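Local coordinates for insecticidal Delta-Endotoxin Cry8Ea1 (Bacillus Thuringiensis, PDB 3EB7), which acts as an insecticidal crystal toxin against underground larvae of Holotrichia parallela, probably by forming pores in gut-cell membranes as other three-domain Cry toxins do, at residues I280-Y286 with T331-T337. Residues are numbered along the deposited sequence; the frame is centred on the assembly and turned at random.
Sequences ITRLSIY and TQQIGFT
In the antiparallel four-stranded sheet 316-321/296-310/278-292/330-335 of the second domain, part of the beta-prism that three-domain Cry toxins are known for, Leu283 and Ile285 of an inner strand pair with Ile334 and Gln332 of an outermost one. Each couple is a hydrogen-bonded pair; Leu283 N gives to Ile334 O at 2.9 Å, and Leu283 O receives the return bond from Ile334 N at 2.7 Å. On the face these residues share, Ile285 and Ile334 meet through their CD1 methyls at 4.1 Å, while Phe379 and Tyr381 of strand 376-381, from a neighbouring sheet, pack against them. Phe336, just past the strand, turns its ring into the same layer. Leu283 CB lies at the ring's edge, 3.8 Å from Phe336 CE1, and Ile280, its CG1 anti to the backbone N (chi1 -173°), brings CD1 to 3.8 Å from Phe336 CD1. Phe366 and Phe379 add edge-to-face ring contacts. On the other face, with Ser284, Thr331 CG2 rests 3.4 Å from Tyr286 CD2. Thr281 and Arg282 form a classic bulge opposite Ser307, and here Thr281 O accepts twice: Phe336 N arrives from above the carbonyl plane at 2.9 Å, Thr337 OG1 comes in tilted a little to the opposite face at 3.2 Å.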
loop_
_atom_site.group_PDB
_atom_site.type_symbol
_atom_site.label_atom_id
_atom_site.label_comp_id
_atom_site.label_asym_id
_atom_site.label_seq_id
_atom_site.Cartn_x
_atom_site.Cartn_y
_atom_site.Cartn_z
ATOM N N ILE A 280 -0.836 -0.607 17.055
ATOM C CA ILE A 280 -0.656 -1.470 18.213
ATOM C C ILE A 280 -0.123 -0.683 19.402
ATOM O O ILE A 280 0.791 0.125 19.248
ATOM C CB ILE A 280 0.243 -2.732 17.882
ATOM C CG1 ILE A 280 0.274 -3.714 19.044
ATOM C CG2 ILE A 280 1.706 -2.330 17.519
ATOM C CD1 ILE A 280 0.692 -5.151 18.633
ATOM N N THR A 281 -0.709 -0.914 20.583
ATOM C CA THR A 281 -0.262 -0.289 21.847
ATOM C C THR A 281 0.258 -1.276 22.914
ATOM O O THR A 281 1.105 -0.944 23.749
ATOM C CB THR A 281 -1.372 0.588 22.477
ATOM O OG1 THR A 281 -2.483 -0.234 22.818
ATOM C CG2 THR A 281 -1.809 1.702 21.510
ATOM N N ARG A 282 -0.228 -2.503 22.884
ATOM C CA ARG A 282 0.212 -3.483 23.865
ATOM C C ARG A 282 -0.035 -4.883 23.349
ATOM O O ARG A 282 -1.014 -5.112 22.631
ATOM C CB ARG A 282 -0.519 -3.239 25.188
ATOM C CG ARG A 282 0.176 -3.838 26.398
ATOM C CD ARG A 282 -0.374 -3.317 27.740
ATOM N NE ARG A 282 0.444 -3.852 28.847
ATOM C CZ ARG A 282 1.605 -3.328 29.253
ATOM N NH1 ARG A 282 2.076 -2.208 28.679
ATOM N NH2 ARG A 282 2.285 -3.921 30.240
ATOM N N LEU A 283 0.868 -5.817 23.667
ATOM C CA LEU A 283 0.620 -7.252 23.358
ATOM C C LEU A 283 0.974 -8.109 24.565
ATOM O O LEU A 283 2.064 -7.946 25.109
ATOM C CB LEU A 283 1.543 -7.690 22.225
ATOM C CG LEU A 283 1.175 -8.657 21.104
ATOM C CD1 LEU A 283 2.389 -9.493 20.836
ATOM C CD2 LEU A 283 -0.009 -9.493 21.384
ATOM N N SER A 284 0.093 -9.005 24.985
ATOM C CA SER A 284 0.457 -10.015 25.991
ATOM C C SER A 284 0.456 -11.364 25.337
ATOM O O SER A 284 -0.514 -11.692 24.699
ATOM C CB SER A 284 -0.538 -10.087 27.170
ATOM O OG SER A 284 -0.562 -8.881 27.871
ATOM N N ILE A 285 1.534 -12.140 25.502
ATOM C CA ILE A 285 1.622 -13.469 24.866
ATOM C C ILE A 285 1.540 -14.530 25.969
ATOM O O ILE A 285 2.235 -14.445 26.971
ATOM C CB ILE A 285 2.934 -13.618 24.055
ATOM C CG1 ILE A 285 3.078 -12.487 23.032
ATOM C CG2 ILE A 285 3.095 -15.032 23.432
ATOM C CD1 ILE A 285 4.492 -12.384 22.383
ATOM N N TYR A 286 0.675 -15.512 25.794
ATOM C CA TYR A 286 0.488 -16.581 26.754
ATOM C C TYR A 286 1.173 -17.844 26.198
ATOM O O TYR A 286 1.002 -18.208 25.024
ATOM C CB TYR A 286 -1.023 -16.795 27.017
ATOM C CG TYR A 286 -1.667 -15.557 27.630
ATOM C CD1 TYR A 286 -2.099 -14.487 26.840
ATOM C CD2 TYR A 286 -1.806 -15.444 29.001
ATOM C CE1 TYR A 286 -2.639 -13.297 27.422
ATOM C CE2 TYR A 286 -2.348 -14.294 29.589
ATOM C CZ TYR A 286 -2.756 -13.224 28.802
ATOM O OH TYR A 286 -3.288 -12.123 29.438
ATOM N N THR A 331 3.314 -15.824 30.989
ATOM C CA THR A 331 2.798 -14.692 30.219
ATOM C C THR A 331 3.948 -13.735 29.993
ATOM O O THR A 331 4.926 -13.782 30.689
ATOM C CB THR A 331 1.648 -13.921 30.908
ATOM O OG1 THR A 331 2.173 -13.136 31.990
ATOM C CG2 THR A 331 0.527 -14.865 31.409
ATOM N N GLN A 332 3.853 -12.907 28.980
ATOM C CA GLN A 332 4.786 -11.840 28.826
ATOM C C GLN A 332 3.983 -10.669 28.287
ATOM O O GLN A 332 3.222 -10.845 27.328
ATOM C CB GLN A 332 5.881 -12.245 27.831
ATOM C CG GLN A 332 6.996 -11.183 27.728
ATOM C CD GLN A 332 8.104 -11.571 26.791
ATOM O OE1 GLN A 332 8.265 -12.737 26.454
ATOM N NE2 GLN A 332 8.894 -10.598 26.391
ATOM N N GLN A 333 4.155 -9.493 28.896
ATOM C CA GLN A 333 3.524 -8.239 28.432
ATOM C C GLN A 333 4.536 -7.366 27.698
ATOM O O GLN A 333 5.639 -7.133 28.199
ATOM C CB GLN A 333 2.917 -7.458 29.615
ATOM C CG GLN A 333 1.896 -8.256 30.467
ATOM C CD GLN A 333 1.409 -7.516 31.743
ATOM O OE1 GLN A 333 1.026 -8.152 32.725
ATOM N NE2 GLN A 333 1.400 -6.191 31.714
ATOM N N ILE A 334 4.161 -6.868 26.517
ATOM C CA ILE A 334 5.024 -6.005 25.722
ATOM C C ILE A 334 4.322 -4.679 25.453
ATOM O O ILE A 334 3.248 -4.652 24.830
ATOM C CB ILE A 334 5.461 -6.683 24.370
ATOM C CG1 ILE A 334 6.130 -8.063 24.618
ATOM C CG2 ILE A 334 6.386 -5.760 23.612
ATOM C CD1 ILE A 334 6.429 -8.894 23.342
ATOM N N GLY A 335 4.882 -3.580 25.959
ATOM C CA GLY A 335 4.311 -2.240 25.688
ATOM C C GLY A 335 4.822 -1.712 24.337
ATOM O O GLY A 335 6.025 -1.634 24.136
ATOM N N PHE A 336 3.919 -1.372 23.416
ATOM C CA PHE A 336 4.294 -1.054 22.029
ATOM C C PHE A 336 3.900 0.398 21.642
ATOM O O PHE A 336 4.178 0.841 20.510
ATOM C CB PHE A 336 3.598 -2.017 21.052
ATOM C CG PHE A 336 4.338 -3.318 20.765
ATOM C CD1 PHE A 336 3.689 -4.529 20.899
ATOM C CD2 PHE A 336 5.649 -3.331 20.302
ATOM C CE1 PHE A 336 4.328 -5.749 20.602
ATOM C CE2 PHE A 336 6.305 -4.558 20.010
ATOM C CZ PHE A 336 5.621 -5.761 20.153
ATOM N N THR A 337 3.266 1.123 22.570
ATOM C CA THR A 337 2.798 2.489 22.337
ATOM C C THR A 337 3.875 3.384 21.762
ATOM O O THR A 337 4.963 3.505 22.349
ATOM C CB THR A 337 2.131 3.108 23.602
ATOM O OG1 THR A 337 1.135 2.204 24.042
ATOM C CG2 THR A 337 1.411 4.427 23.327
#